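Local coordinates for Ras GTPase-activating-like protein IQGAP3 (Homo sapiens, PDB 3ISU), which probably acts as a calmodulin-binding signalling scaffold related to Ras GTPase-activating proteins, the part described here being its C-terminal RGC (RasGAP C-terminal) domain, at residues 26-31 against 51-56; 41-46 against 100-105; 62-67 against 78-83. One frame throughout, in Å; residues are numbered along the deposited sequence.

Followed from the N terminus, the chain shows how a small domain can be closed by sheet pairings of different span. Contact 1 comes first: strand 26-28 lies antiparallel to 52-56, closing a loop and joining the outermost strand 25-28 to 52-58. Inside that loop begins contact 2, where 41-46 waits for 100-105, so the two contacts cross; it ties strand 38-41 into the three-stranded sheet. Contact 3, between 62-67 and 78-83, follows contact 1 in series, nests within the long loop of contact 2 and closes the shortest loop, pairing the arms of hairpin 64-71/74-82. Phe100 of contact 2 touches Phe54 of contact 1 and Phe79 of contact 3, joining the two sheets.

Contact 1: 26-31 against 51-56; sequences HYTAAQ and NVIFDI
Ala29 and Val52 meet at the tight, buried end of this antiparallel pairing, with Ala29 CB 3.7 Å from Val52 CB. Here the backbones are joined as well, Ala29 N bonding to Val52 O. On the same inner side the Phe54 ring turns its edge to Tyr27 O and to the backbone of Thr28 and Ala29, with Phe54 CE2 4.1 Å from Ala29 CB. Tyr27 and Phe54 are a hydrogen-bonded pair: Tyr27 N reaches Phe54 O at 2.9 Å and Phe54 N reaches Tyr27 O at 2.8 Å.

The other face, carrying His26, Thr28, Ile53 and Asp55, is more open to solvent, and Thr28 CG2 touches Ile53 CG1 only lightly (4.3 Å). The first torsion of His26 (175°) carries the ring out alongside Asp55. His26 ND1 hydrogen-bonds to Asp55 OD1 near the ring plane, on the syn side but 24° out of the carboxylate plane; the modelled 2.5 Å between ND1 and OD1 is doubtfully short. Thr28 and Gln31 form a capping box that starts the helix as the strand ends.

Strand 25-28 is an outermost strand of its four-stranded sheet, with 52-58 between it and 64-71, while Leu32 of helix 29-35 and Leu38 and Ile41 of strand 38-41 pack against the inner side.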
ATOM      1  N   HIS A  26      -3.897  -1.253  -8.599  1.00 34.00           N
ATOM      2  CA  HIS A  26      -4.435   0.081  -8.559  1.00 32.82           C
ATOM      3  C   HIS A  26      -5.674   0.028  -7.669  1.00 29.76           C
ATOM      4  O   HIS A  26      -6.673  -0.626  -8.014  1.00 28.72           O
ATOM      5  CB  HIS A  26      -4.757   0.496  -9.999  1.00 33.79           C
ATOM      6  CG  HIS A  26      -5.441   1.817 -10.132  1.00 37.55           C
ATOM      7  ND1 HIS A  26      -4.756   2.992 -10.355  1.00 40.78           N
ATOM      8  CD2 HIS A  26      -6.758   2.145 -10.138  1.00 43.54           C
ATOM      9  CE1 HIS A  26      -5.615   3.989 -10.469  1.00 43.65           C
ATOM     10  NE2 HIS A  26      -6.838   3.506 -10.328  1.00 44.27           N
ATOM     11  N   TYR A  27      -5.628   0.676  -6.500  1.00 26.30           N
ATOM     12  CA  TYR A  27      -6.755   0.642  -5.559  1.00 24.32           C
ATOM     13  C   TYR A  27      -6.963   1.995  -4.930  1.00 24.67           C
ATOM     14  O   TYR A  27      -5.992   2.674  -4.586  1.00 25.49           O
ATOM     15  CB  TYR A  27      -6.510  -0.348  -4.409  1.00 26.03           C
ATOM     16  CG  TYR A  27      -6.593  -1.810  -4.828  1.00 27.14           C
ATOM     17  CD1 TYR A  27      -7.802  -2.334  -5.256  1.00 32.65           C
ATOM     18  CD2 TYR A  27      -5.486  -2.642  -4.813  1.00 34.23           C
ATOM     19  CE1 TYR A  27      -7.928  -3.679  -5.663  1.00 37.65           C
ATOM     20  CE2 TYR A  27      -5.603  -4.021  -5.208  1.00 34.73           C
ATOM     21  CZ  TYR A  27      -6.830  -4.521  -5.614  1.00 38.58           C
ATOM     22  OH  TYR A  27      -7.000  -5.863  -6.024  1.00 42.41           O
ATOM     23  N   THR A  28      -8.216   2.349  -4.687  1.00 23.20           N
ATOM     24  CA  THR A  28      -8.482   3.541  -3.894  1.00 22.35           C
ATOM     25  C   THR A  28      -8.321   3.171  -2.426  1.00 21.42           C
ATOM     26  O   THR A  28      -8.369   1.998  -2.056  1.00 21.08           O
ATOM     27  CB  THR A  28      -9.909   4.089  -4.131  1.00 20.92           C
ATOM     28  OG1 THR A  28     -10.871   3.197  -3.545  1.00 20.58           O
ATOM     29  CG2 THR A  28     -10.196   4.299  -5.653  1.00 24.19           C
ATOM     30  N   ALA A  29      -8.171   4.186  -1.576  1.00 21.21           N
ATOM     31  CA  ALA A  29      -8.210   4.001  -0.150  1.00 20.30           C
ATOM     32  C   ALA A  29      -9.475   3.300   0.298  1.00 20.79           C
ATOM     33  O   ALA A  29      -9.473   2.524   1.222  1.00 19.03           O
ATOM     34  CB  ALA A  29      -8.059   5.395   0.574  1.00 20.42           C
ATOM     35  N   ALA A  30     -10.603   3.577  -0.364  1.00 20.69           N
ATOM     36  CA  ALA A  30     -11.839   2.984   0.030  1.00 20.70           C
ATOM     37  C   ALA A  30     -11.811   1.492  -0.269  1.00 20.27           C
ATOM     38  O   ALA A  30     -12.348   0.695   0.500  1.00 21.76           O
ATOM     39  CB  ALA A  30     -13.018   3.672  -0.683  1.00 21.52           C
ATOM     40  N   GLN A  31     -11.237   1.119  -1.398  1.00 20.57           N
ATOM     41  CA  GLN A  31     -11.098  -0.311  -1.728  1.00 20.97           C
ATOM     42  C   GLN A  31     -10.172  -1.008  -0.745  1.00 20.15           C
ATOM     43  O   GLN A  31     -10.457  -2.109  -0.275  1.00 21.17           O
ATOM     44  CB  GLN A  31     -10.589  -0.478  -3.146  1.00 21.61           C
ATOM     45  CG  GLN A  31     -11.619  -0.081  -4.206  1.00 23.71           C
ATOM     46  CD  GLN A  31     -11.033  -0.100  -5.577  1.00 27.60           C
ATOM     47  OE1 GLN A  31     -10.021   0.523  -5.854  1.00 22.81           O
ATOM     48  NE2 GLN A  31     -11.666  -0.881  -6.476  1.00 35.36           N
ATOM     49  N   ASN A  51     -11.105   9.163  -3.195  1.00 27.73           N
ATOM     50  CA  ASN A  51     -10.259  10.070  -3.937  1.00 28.93           C
ATOM     51  C   ASN A  51      -8.816  10.008  -3.466  1.00 28.12           C
ATOM     52  O   ASN A  51      -8.056  10.960  -3.632  1.00 28.65           O
ATOM     53  CB  ASN A  51     -10.787  11.507  -3.764  1.00 29.45           C
ATOM     54  CG  ASN A  51     -12.214  11.651  -4.256  1.00 35.61           C
ATOM     55  OD1 ASN A  51     -13.123  12.013  -3.484  1.00 43.99           O
ATOM     56  ND2 ASN A  51     -12.430  11.348  -5.537  1.00 36.75           N
ATOM     57  N   VAL A  52      -8.422   8.873  -2.895  1.00 25.42           N
ATOM     58  CA  VAL A  52      -7.014   8.640  -2.598  1.00 24.69           C
ATOM     59  C   VAL A  52      -6.710   7.373  -3.385  1.00 24.54           C
ATOM     60  O   VAL A  52      -7.401   6.375  -3.197  1.00 22.99           O
ATOM     61  CB  VAL A  52      -6.788   8.385  -1.098  1.00 23.00           C
ATOM     62  CG1 VAL A  52      -5.377   7.884  -0.818  1.00 23.07           C
ATOM     63  CG2 VAL A  52      -7.067   9.647  -0.285  1.00 25.77           C
ATOM     64  N   ILE A  53      -5.701   7.404  -4.233  1.00 24.83           N
ATOM     65  CA  ILE A  53      -5.435   6.295  -5.135  1.00 26.73           C
ATOM     66  C   ILE A  53      -4.017   5.802  -4.942  1.00 26.81           C
ATOM     67  O   ILE A  53      -3.053   6.613  -4.934  1.00 25.99           O
ATOM     68  CB  ILE A  53      -5.664   6.712  -6.617  1.00 28.55           C
ATOM     69  CG1 ILE A  53      -7.141   7.066  -6.830  1.00 32.76           C
ATOM     70  CG2 ILE A  53      -5.242   5.593  -7.578  1.00 31.01           C
ATOM     71  CD1 ILE A  53      -7.419   8.570  -6.767  1.00 39.01           C
ATOM     72  N   PHE A  54      -3.896   4.477  -4.741  1.00 26.79           N
ATOM     73  CA  PHE A  54      -2.599   3.793  -4.632  1.00 26.51           C
ATOM     74  C   PHE A  54      -2.300   2.948  -5.847  1.00 27.31           C
ATOM     75  O   PHE A  54      -3.200   2.256  -6.331  1.00 28.42           O
ATOM     76  CB  PHE A  54      -2.624   2.874  -3.423  1.00 27.43           C
ATOM     77  CG  PHE A  54      -2.781   3.599  -2.145  1.00 26.96           C
ATOM     78  CD1 PHE A  54      -1.663   4.172  -1.530  1.00 30.61           C
ATOM     79  CD2 PHE A  54      -4.022   3.735  -1.562  1.00 27.87           C
ATOM     80  CE1 PHE A  54      -1.789   4.843  -0.344  1.00 27.47           C
ATOM     81  CE2 PHE A  54      -4.167   4.435  -0.380  1.00 27.70           C
ATOM     82  CZ  PHE A  54      -3.046   5.011   0.213  1.00 27.36           C
ATOM     83  N   ASP A  55      -1.064   2.994  -6.342  1.00 26.95           N
ATOM     84  CA  ASP A  55      -0.626   2.137  -7.427  1.00 28.46           C
ATOM     85  C   ASP A  55       0.644   1.462  -6.960  1.00 27.83           C
ATOM     86  O   ASP A  55       1.604   2.158  -6.612  1.00 28.12           O
ATOM     87  CB  ASP A  55      -0.297   2.926  -8.689  1.00 29.18           C
ATOM     88  CG  ASP A  55      -1.560   3.415  -9.422  1.00 35.70           C
ATOM     89  OD1 ASP A  55      -2.265   2.575 -10.056  1.00 38.07           O
ATOM     90  OD2 ASP A  55      -1.839   4.640  -9.352  1.00 39.71           O
ATOM     91  N   ILE A  56       0.651   0.134  -7.002  1.00 26.50           N
ATOM     92  CA  ILE A  56       1.768  -0.663  -6.511  1.00 26.16           C
ATOM     93  C   ILE A  56       2.299  -1.516  -7.655  1.00 25.52           C
ATOM     94  O   ILE A  56       1.530  -2.175  -8.341  1.00 25.38           O
ATOM     95  CB  ILE A  56       1.362  -1.565  -5.322  1.00 26.73           C
ATOM     96  CG1 ILE A  56       0.710  -0.741  -4.224  1.00 28.63           C
ATOM     97  CG2 ILE A  56       2.588  -2.255  -4.728  1.00 24.67           C
ATOM     98  CD1 ILE A  56       0.682  -1.475  -2.831  1.00 35.87           C
TER

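Contact 2: 41-46 against 100-105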
ATOM      1  N   ILE A  41      -6.646   6.931   7.734  1.00 25.59           N
ATOM      2  CA  ILE A  41      -5.809   7.990   7.226  1.00 26.39           C
ATOM      3  C   ILE A  41      -6.051   9.157   8.168  1.00 29.10           C
ATOM      4  O   ILE A  41      -7.151   9.735   8.226  1.00 27.92           O
ATOM      5  CB  ILE A  41      -6.079   8.406   5.755  1.00 25.73           C
ATOM      6  CG1 ILE A  41      -5.935   7.201   4.791  1.00 25.94           C
ATOM      7  CG2 ILE A  41      -5.127   9.492   5.378  1.00 26.70           C
ATOM      8  CD1 ILE A  41      -6.248   7.508   3.310  1.00 22.99           C
ATOM      9  N   GLU A  42      -5.037   9.474   8.956  1.00 31.15           N
ATOM     10  CA  GLU A  42      -5.190  10.507   9.965  1.00 33.80           C
ATOM     11  C   GLU A  42      -5.587  11.838   9.311  1.00 33.21           C
ATOM     12  O   GLU A  42      -5.033  12.207   8.292  1.00 32.75           O
ATOM     13  CB  GLU A  42      -3.875  10.649  10.750  1.00 35.32           C
ATOM     14  CG  GLU A  42      -4.101  11.064  12.156  1.00 39.75           C
ATOM     15  CD  GLU A  42      -2.809  11.503  12.847  1.00 45.97           C
ATOM     16  OE1 GLU A  42      -1.689  11.367  12.249  1.00 46.13           O
ATOM     17  OE2 GLU A  42      -2.952  12.011  13.984  1.00 50.67           O
ATOM     18  N   ASP A  43      -6.574  12.521   9.889  1.00 34.30           N
ATOM     19  CA  ASP A  43      -7.063  13.825   9.389  1.00 35.36           C
ATOM     20  C   ASP A  43      -7.715  13.757   8.003  1.00 35.00           C
ATOM     21  O   ASP A  43      -7.771  14.775   7.312  1.00 35.85           O
ATOM     22  CB  ASP A  43      -5.942  14.874   9.317  1.00 36.06           C
ATOM     23  CG  ASP A  43      -5.282  15.121  10.665  1.00 40.35           C
ATOM     24  OD1 ASP A  43      -6.019  15.222  11.664  1.00 44.58           O
ATOM     25  OD2 ASP A  43      -4.029  15.161  10.710  1.00 45.74           O
ATOM     26  N   LEU A  44      -8.162  12.575   7.566  1.00 32.88           N
ATOM     27  CA  LEU A  44      -8.914  12.512   6.316  1.00 31.90           C
ATOM     28  C   LEU A  44     -10.195  11.773   6.627  1.00 32.40           C
ATOM     29  O   LEU A  44     -10.156  10.601   7.002  1.00 32.31           O
ATOM     30  CB  LEU A  44      -8.162  11.786   5.191  1.00 31.38           C
ATOM     31  CG  LEU A  44      -8.752  11.957   3.780  1.00 30.71           C
ATOM     32  CD1 LEU A  44      -8.733  13.397   3.283  1.00 30.05           C
ATOM     33  CD2 LEU A  44      -8.011  11.072   2.792  1.00 29.11           C
ATOM     34  N   PRO A  45     -11.330  12.456   6.464  1.00 32.61           N
ATOM     35  CA  PRO A  45     -12.612  11.785   6.605  1.00 32.23           C
ATOM     36  C   PRO A  45     -12.757  10.614   5.594  1.00 30.46           C
ATOM     37  O   PRO A  45     -12.296  10.697   4.476  1.00 29.42           O
ATOM     38  CB  PRO A  45     -13.624  12.907   6.308  1.00 32.84           C
ATOM     39  CG  PRO A  45     -12.838  14.224   6.710  1.00 34.98           C
ATOM     40  CD  PRO A  45     -11.480  13.889   6.137  1.00 32.94           C
ATOM     41  N   ALA A  46     -13.374   9.539   6.049  1.00 29.65           N
ATOM     42  CA  ALA A  46     -13.694   8.368   5.241  1.00 29.89           C
ATOM     43  C   ALA A  46     -14.304   8.698   3.880  1.00 28.79           C
ATOM     44  O   ALA A  46     -14.018   8.043   2.882  1.00 26.41           O
ATOM     45  CB  ALA A  46     -14.657   7.437   6.058  1.00 29.92           C
ATOM     46  N   PHE A 100       3.111   7.158   3.745  1.00 35.56           N
ATOM     47  CA  PHE A 100       2.920   8.586   3.520  1.00 36.40           C
ATOM     48  C   PHE A 100       2.571   9.327   4.809  1.00 37.24           C
ATOM     49  O   PHE A 100       1.675  10.156   4.806  1.00 38.77           O
ATOM     50  CB  PHE A 100       1.815   8.777   2.454  1.00 35.91           C
ATOM     51  CG  PHE A 100       2.075   8.033   1.176  1.00 36.99           C
ATOM     52  CD1 PHE A 100       3.069   8.478   0.296  1.00 37.59           C
ATOM     53  CD2 PHE A 100       1.393   6.857   0.876  1.00 38.45           C
ATOM     54  CE1 PHE A 100       3.326   7.794  -0.874  1.00 36.91           C
ATOM     55  CE2 PHE A 100       1.662   6.133  -0.304  1.00 40.41           C
ATOM     56  CZ  PHE A 100       2.626   6.614  -1.186  1.00 41.30           C
ATOM     57  N   ASN A 101       3.231   8.984   5.925  1.00 37.87           N
ATOM     58  CA  ASN A 101       3.033   9.642   7.242  1.00 37.73           C
ATOM     59  C   ASN A 101       1.684   9.446   7.988  1.00 37.72           C
ATOM     60  O   ASN A 101       1.659   9.219   9.194  1.00 39.88           O
ATOM     61  CB  ASN A 101       3.343  11.137   7.148  1.00 39.04           C
ATOM     62  N   LYS A 102       0.566   9.508   7.290  1.00 36.27           N
ATOM     63  CA  LYS A 102      -0.731   9.444   7.953  1.00 34.92           C
ATOM     64  C   LYS A 102      -1.616   8.265   7.562  1.00 31.93           C
ATOM     65  O   LYS A 102      -2.688   8.106   8.145  1.00 31.71           O
ATOM     66  CB  LYS A 102      -1.472  10.762   7.731  1.00 35.67           C
ATOM     67  CG  LYS A 102      -0.890  11.946   8.532  1.00 39.70           C
ATOM     68  CD  LYS A 102      -1.744  13.203   8.403  1.00 43.58           C
ATOM     69  CE  LYS A 102      -1.255  14.314   9.330  1.00 44.99           C
ATOM     70  NZ  LYS A 102      -1.967  15.596   9.029  1.00 46.98           N
ATOM     71  N   ALA A 103      -1.202   7.431   6.612  1.00 29.74           N
ATOM     72  CA  ALA A 103      -2.011   6.269   6.227  1.00 28.63           C
ATOM     73  C   ALA A 103      -1.541   5.034   6.963  1.00 28.13           C
ATOM     74  O   ALA A 103      -0.408   4.627   6.788  1.00 31.56           O
ATOM     75  CB  ALA A 103      -1.957   6.020   4.722  1.00 28.61           C
ATOM     76  N   LYS A 104      -2.390   4.405   7.732  1.00 26.90           N
ATOM     77  CA  LYS A 104      -1.972   3.236   8.498  1.00 27.05           C
ATOM     78  C   LYS A 104      -2.525   2.027   7.797  1.00 24.41           C
ATOM     79  O   LYS A 104      -3.709   2.008   7.434  1.00 24.27           O
ATOM     80  CB  LYS A 104      -2.487   3.290   9.925  1.00 28.36           C
ATOM     81  CG  LYS A 104      -1.777   4.259  10.857  1.00 34.57           C
ATOM     82  CD  LYS A 104      -2.360   4.021  12.282  1.00 38.75           C
ATOM     83  CE  LYS A 104      -1.522   4.601  13.422  1.00 42.95           C
ATOM     84  NZ  LYS A 104      -2.024   4.032  14.744  1.00 44.81           N
ATOM     85  N   VAL A 105      -1.683   1.029   7.552  1.00 22.25           N
ATOM     86  CA  VAL A 105      -2.080  -0.170   6.835  1.00 21.17           C
ATOM     87  C   VAL A 105      -1.811  -1.371   7.725  1.00 21.51           C
ATOM     88  O   VAL A 105      -0.842  -1.339   8.527  1.00 21.07           O
ATOM     89  CB  VAL A 105      -1.405  -0.358   5.457  1.00 22.01           C
ATOM     90  CG1 VAL A 105      -1.874   0.729   4.485  1.00 23.57           C
ATOM     91  CG2 VAL A 105       0.097  -0.344   5.566  1.00 23.92           C
TER
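Lys102 reaches across to the turn at residues 41-44 in nearly full extension, and its conformation decides most of this contact. CG stands anti to the carbonyl carbon, beside the backbone N (chi1 -72°), and with every later torsion close to 180° the chain runs straight from the loop just ahead of strand 103-106 to Asp43. There Lys102 NZ meets Asp43 OD2 at 2.7 Å in a salt bridge, on the anti lone pair that faces away from the other oxygen.

On its way the lysine passes Glu42. The two side chains cross at about a right angle: Lys102 CG lies 3.9 Å from Glu42 CB, and Lys102 CD comes within 3.4 Å of Glu42 O. The Glu42 chain is extended too, but its course leaves Glu42 OE1 5.3 Å from Lys102 NZ, so the opposite charges are near each other without touching. Asp43 occupies the positive-phi position of a type II turn, closed by a bond from Leu44 N to Ile41 O.

The backbones are joined by Glu42 N, which bonds to Lys102 O at 2.8 Å, and Ile41 pairs with Ala103 as a non-hydrogen-bonded antiparallel pair. On the buried side Ile41 CG1 lies 4.2 Å from Ala103 CB, a light touch; Ile41 also leans on Phe49.

The chemistry divides by depth: apolar side chains, an isoleucine and an alanine, meet where strand 38-41 joins 103-106, whereas at the exposed turn Asp43 pairs with the lysine ammonium group and the more distant Glu42 would probably add only a weak long-range attraction.

Contact 3: 62-67 against 78-83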
ATOM      1  N   ALA A  62      14.375  -8.077  -5.720  1.00 25.62           N
ATOM      2  CA  ALA A  62      13.514  -9.119  -5.172  1.00 24.52           C
ATOM      3  C   ALA A  62      12.810  -8.604  -3.940  1.00 23.42           C
ATOM      4  O   ALA A  62      13.471  -8.072  -3.024  1.00 22.74           O
ATOM      5  CB  ALA A  62      14.397 -10.378  -4.761  1.00 23.76           C
ATOM      6  N   GLY A  63      11.495  -8.794  -3.868  1.00 22.14           N
ATOM      7  CA  GLY A  63      10.749  -8.435  -2.663  1.00 22.41           C
ATOM      8  C   GLY A  63      10.449  -6.926  -2.550  1.00 23.09           C
ATOM      9  O   GLY A  63       9.836  -6.504  -1.586  1.00 23.68           O
ATOM     10  N   LYS A  64      10.846  -6.144  -3.548  1.00 21.90           N
ATOM     11  CA  LYS A  64      10.697  -4.673  -3.477  1.00 22.64           C
ATOM     12  C   LYS A  64       9.498  -4.272  -4.310  1.00 22.63           C
ATOM     13  O   LYS A  64       9.308  -4.769  -5.417  1.00 22.94           O
ATOM     14  CB  LYS A  64      11.942  -3.975  -3.989  1.00 23.61           C
ATOM     15  CG  LYS A  64      11.917  -2.445  -3.915  1.00 27.21           C
ATOM     16  CD  LYS A  64      13.330  -1.969  -4.278  1.00 31.40           C
ATOM     17  CE  LYS A  64      13.574  -0.501  -4.031  1.00 35.59           C
ATOM     18  NZ  LYS A  64      14.954  -0.188  -4.538  1.00 36.69           N
ATOM     19  N   PHE A  65       8.678  -3.376  -3.768  1.00 22.61           N
ATOM     20  CA  PHE A  65       7.508  -2.859  -4.467  1.00 23.71           C
ATOM     21  C   PHE A  65       7.521  -1.348  -4.384  1.00 26.38           C
ATOM     22  O   PHE A  65       7.911  -0.786  -3.354  1.00 27.90           O
ATOM     23  CB  PHE A  65       6.230  -3.354  -3.843  1.00 23.42           C
ATOM     24  CG  PHE A  65       6.127  -4.831  -3.852  1.00 24.89           C
ATOM     25  CD1 PHE A  65       5.540  -5.489  -4.904  1.00 27.97           C
ATOM     26  CD2 PHE A  65       6.672  -5.566  -2.827  1.00 25.59           C
ATOM     27  CE1 PHE A  65       5.451  -6.881  -4.915  1.00 32.68           C
ATOM     28  CE2 PHE A  65       6.582  -6.979  -2.836  1.00 24.83           C
ATOM     29  CZ  PHE A  65       5.993  -7.623  -3.874  1.00 30.19           C
ATOM     30  N   GLU A  66       7.179  -0.721  -5.500  1.00 26.84           N
ATOM     31  CA  GLU A  66       7.169   0.718  -5.586  1.00 28.07           C
ATOM     32  C   GLU A  66       5.726   1.128  -5.389  1.00 26.54           C
ATOM     33  O   GLU A  66       4.836   0.599  -6.052  1.00 24.74           O
ATOM     34  CB  GLU A  66       7.703   1.128  -6.951  1.00 28.63           C
ATOM     35  CG  GLU A  66       7.845   2.603  -7.121  1.00 37.02           C
ATOM     36  CD  GLU A  66       8.716   2.918  -8.337  1.00 43.74           C
ATOM     37  OE1 GLU A  66       9.960   2.853  -8.191  1.00 48.64           O
ATOM     38  OE2 GLU A  66       8.143   3.173  -9.427  1.00 50.41           O
ATOM     39  N   VAL A  67       5.492   2.004  -4.415  1.00 27.00           N
ATOM     40  CA  VAL A  67       4.153   2.487  -4.113  1.00 26.87           C
ATOM     41  C   VAL A  67       4.090   3.944  -4.537  1.00 27.35           C
ATOM     42  O   VAL A  67       4.904   4.759  -4.119  1.00 26.45           O
ATOM     43  CB  VAL A  67       3.794   2.380  -2.623  1.00 27.72           C
ATOM     44  CG1 VAL A  67       2.332   2.753  -2.394  1.00 27.36           C
ATOM     45  CG2 VAL A  67       4.035   0.958  -2.121  1.00 29.61           C
ATOM     46  N   ARG A  78       7.063   8.784  -4.497  1.00 30.30           N
ATOM     47  CA  ARG A  78       7.249   7.350  -4.594  1.00 34.01           C
ATOM     48  C   ARG A  78       7.981   6.885  -3.365  1.00 34.59           C
ATOM     49  O   ARG A  78       8.906   7.562  -2.907  1.00 35.55           O
ATOM     50  CB  ARG A  78       8.185   7.053  -5.760  1.00 35.29           C
ATOM     51  CG  ARG A  78       7.750   6.057  -6.786  1.00 40.32           C
ATOM     52  CD  ARG A  78       8.605   6.315  -8.073  1.00 46.40           C
ATOM     53  NE  ARG A  78      10.035   6.179  -7.763  1.00 51.78           N
ATOM     54  CZ  ARG A  78      11.051   6.768  -8.414  1.00 57.47           C
ATOM     55  NH1 ARG A  78      10.843   7.562  -9.463  1.00 59.41           N
ATOM     56  NH2 ARG A  78      12.304   6.547  -8.008  1.00 58.27           N
ATOM     57  N   PHE A  79       7.612   5.738  -2.842  1.00 35.27           N
ATOM     58  CA  PHE A  79       8.535   5.073  -1.923  1.00 36.68           C
ATOM     59  C   PHE A  79       8.458   3.540  -2.091  1.00 35.96           C
ATOM     60  O   PHE A  79       7.634   3.026  -2.842  1.00 35.52           O
ATOM     61  CB  PHE A  79       8.226   5.456  -0.503  1.00 37.36           C
ATOM     62  CG  PHE A  79       7.039   4.788   0.005  1.00 39.97           C
ATOM     63  CD1 PHE A  79       7.164   3.632   0.763  1.00 42.59           C
ATOM     64  CD2 PHE A  79       5.800   5.263  -0.295  1.00 41.22           C
ATOM     65  CE1 PHE A  79       6.076   2.987   1.207  1.00 44.10           C
ATOM     66  CE2 PHE A  79       4.694   4.620   0.167  1.00 44.95           C
ATOM     67  CZ  PHE A  79       4.826   3.483   0.914  1.00 45.24           C
ATOM     68  N   GLN A  80       9.317   2.865  -1.348  1.00 35.04           N
ATOM     69  CA  GLN A  80       9.658   1.481  -1.615  1.00 35.16           C
ATOM     70  C   GLN A  80       9.267   0.635  -0.422  1.00 33.53           C
ATOM     71  O   GLN A  80       9.612   0.990   0.724  1.00 34.27           O
ATOM     72  CB  GLN A  80      11.143   1.374  -1.907  1.00 36.04           C
ATOM     73  CG  GLN A  80      11.684   2.249  -3.052  1.00 39.64           C
ATOM     74  CD  GLN A  80      10.999   2.058  -4.405  1.00 45.07           C
ATOM     75  OE1 GLN A  80      10.754   0.927  -4.858  1.00 48.21           O
ATOM     76  NE2 GLN A  80      10.710   3.181  -5.079  1.00 46.25           N
ATOM     77  N   LEU A  81       8.448  -0.398  -0.674  1.00 30.45           N
ATOM     78  CA  LEU A  81       8.043  -1.376   0.340  1.00 29.93           C
ATOM     79  C   LEU A  81       8.929  -2.604   0.081  1.00 28.42           C
ATOM     80  O   LEU A  81       9.089  -3.009  -1.061  1.00 27.64           O
ATOM     81  CB  LEU A  81       6.579  -1.818   0.175  1.00 30.26           C
ATOM     82  CG  LEU A  81       5.332  -1.167   0.775  1.00 35.18           C
ATOM     83  CD1 LEU A  81       4.138  -1.959   0.312  1.00 34.34           C
ATOM     84  CD2 LEU A  81       5.403  -1.202   2.311  1.00 37.04           C
ATOM     85  N   HIS A  82       9.485  -3.173   1.142  1.00 27.09           N
ATOM     86  CA  HIS A  82      10.244  -4.400   1.047  1.00 26.46           C
ATOM     87  C   HIS A  82       9.497  -5.494   1.799  1.00 24.61           C
ATOM     88  O   HIS A  82       9.140  -5.349   2.975  1.00 23.97           O
ATOM     89  CB  HIS A  82      11.638  -4.188   1.608  1.00 27.43           C
ATOM     90  CG  HIS A  82      12.461  -3.254   0.788  1.00 30.71           C
ATOM     91  ND1 HIS A  82      13.228  -3.685  -0.272  1.00 32.12           N
ATOM     92  CD2 HIS A  82      12.622  -1.908   0.852  1.00 32.48           C
ATOM     93  CE1 HIS A  82      13.859  -2.651  -0.803  1.00 34.30           C
ATOM     94  NE2 HIS A  82      13.492  -1.558  -0.155  1.00 33.28           N
ATOM     95  N   TYR A  83       9.259  -6.590   1.102  1.00 22.64           N
ATOM     96  CA  TYR A  83       8.515  -7.684   1.674  1.00 22.09           C
ATOM     97  C   TYR A  83       9.184  -8.155   2.975  1.00 21.36           C
ATOM     98  O   TYR A  83       8.494  -8.432   3.965  1.00 21.27           O
ATOM     99  CB  TYR A  83       8.460  -8.795   0.657  1.00 22.62           C
ATOM    100  CG  TYR A  83       7.420  -9.822   0.945  1.00 24.69           C
ATOM    101  CD1 TYR A  83       6.098  -9.660   0.540  1.00 27.54           C
ATOM    102  CD2 TYR A  83       7.742 -10.936   1.709  1.00 26.78           C
ATOM    103  CE1 TYR A  83       5.155 -10.637   0.810  1.00 26.83           C
ATOM    104  CE2 TYR A  83       6.814 -11.859   1.990  1.00 27.51           C
ATOM    105  CZ  TYR A  83       5.540 -11.733   1.534  1.00 28.80           C
ATOM    106  OH  TYR A  83       4.674 -12.738   1.862  1.00 33.48           O
TER
HETATM  107  O   HOH W   1      13.542  -6.284  -0.958  1.00 30.86           O
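Val67 lies at the apolar centre of this hairpin, wedged between two residues of the opposite strand. Val67 CB approaches Phe79 CE2 to 3.7 Å, while Val67 CG2, the branch anti to the carbonyl carbon, turns to Leu81 CD1 at 3.8 Å. Phe65 continues this face, with Phe65 CB 4.3 Å from Leu81 CB and its ring meeting Tyr83 obliquely. Helix 107-119 packs over it through Leu110, Ile111 and Leu119, and Phe100 lies against Val67 and Phe79.

Between the faces, hydrogen-bonded pairs (Phe65 with Leu81, Val67 with Phe79) alternate with non-hydrogen-bonded ones (Lys64 with His82, Glu66 with Gln80). The straightest bond, from Val67 N to Phe79 O, has an N-H...acceptor angle of 177°. Beyond them Tyr83 N bonds to Gly63 O as the strand passes into helix 83-91.

The other face is polar. A fully extended Lys64 (chi1 -178°) runs beside His82, Lys64 CD lying 3.6 Å from His82 CE1, and sends NZ on to Asp60. His82 ND1 shares a water with Ala62 O. Further along, Gln80 NE2 bonds to Glu66 OE1 at 3.2 Å, on the anti side, its amide nearly perpendicular to the carboxylate. Arg78 NE lies 3.4 Å from Glu66 OE1, but that oxygen is well out of the guanidinium plane, and charge alone joins them.

Replacing Glu66 with an alanine would probably leave the Arg78 charge without this mate and the Gln80 amide freer to turn. One carboxylate oxygen serves two partners, a directed amide bond and a looser ionic attraction, at the polar face of a hairpin whose other face is apolar.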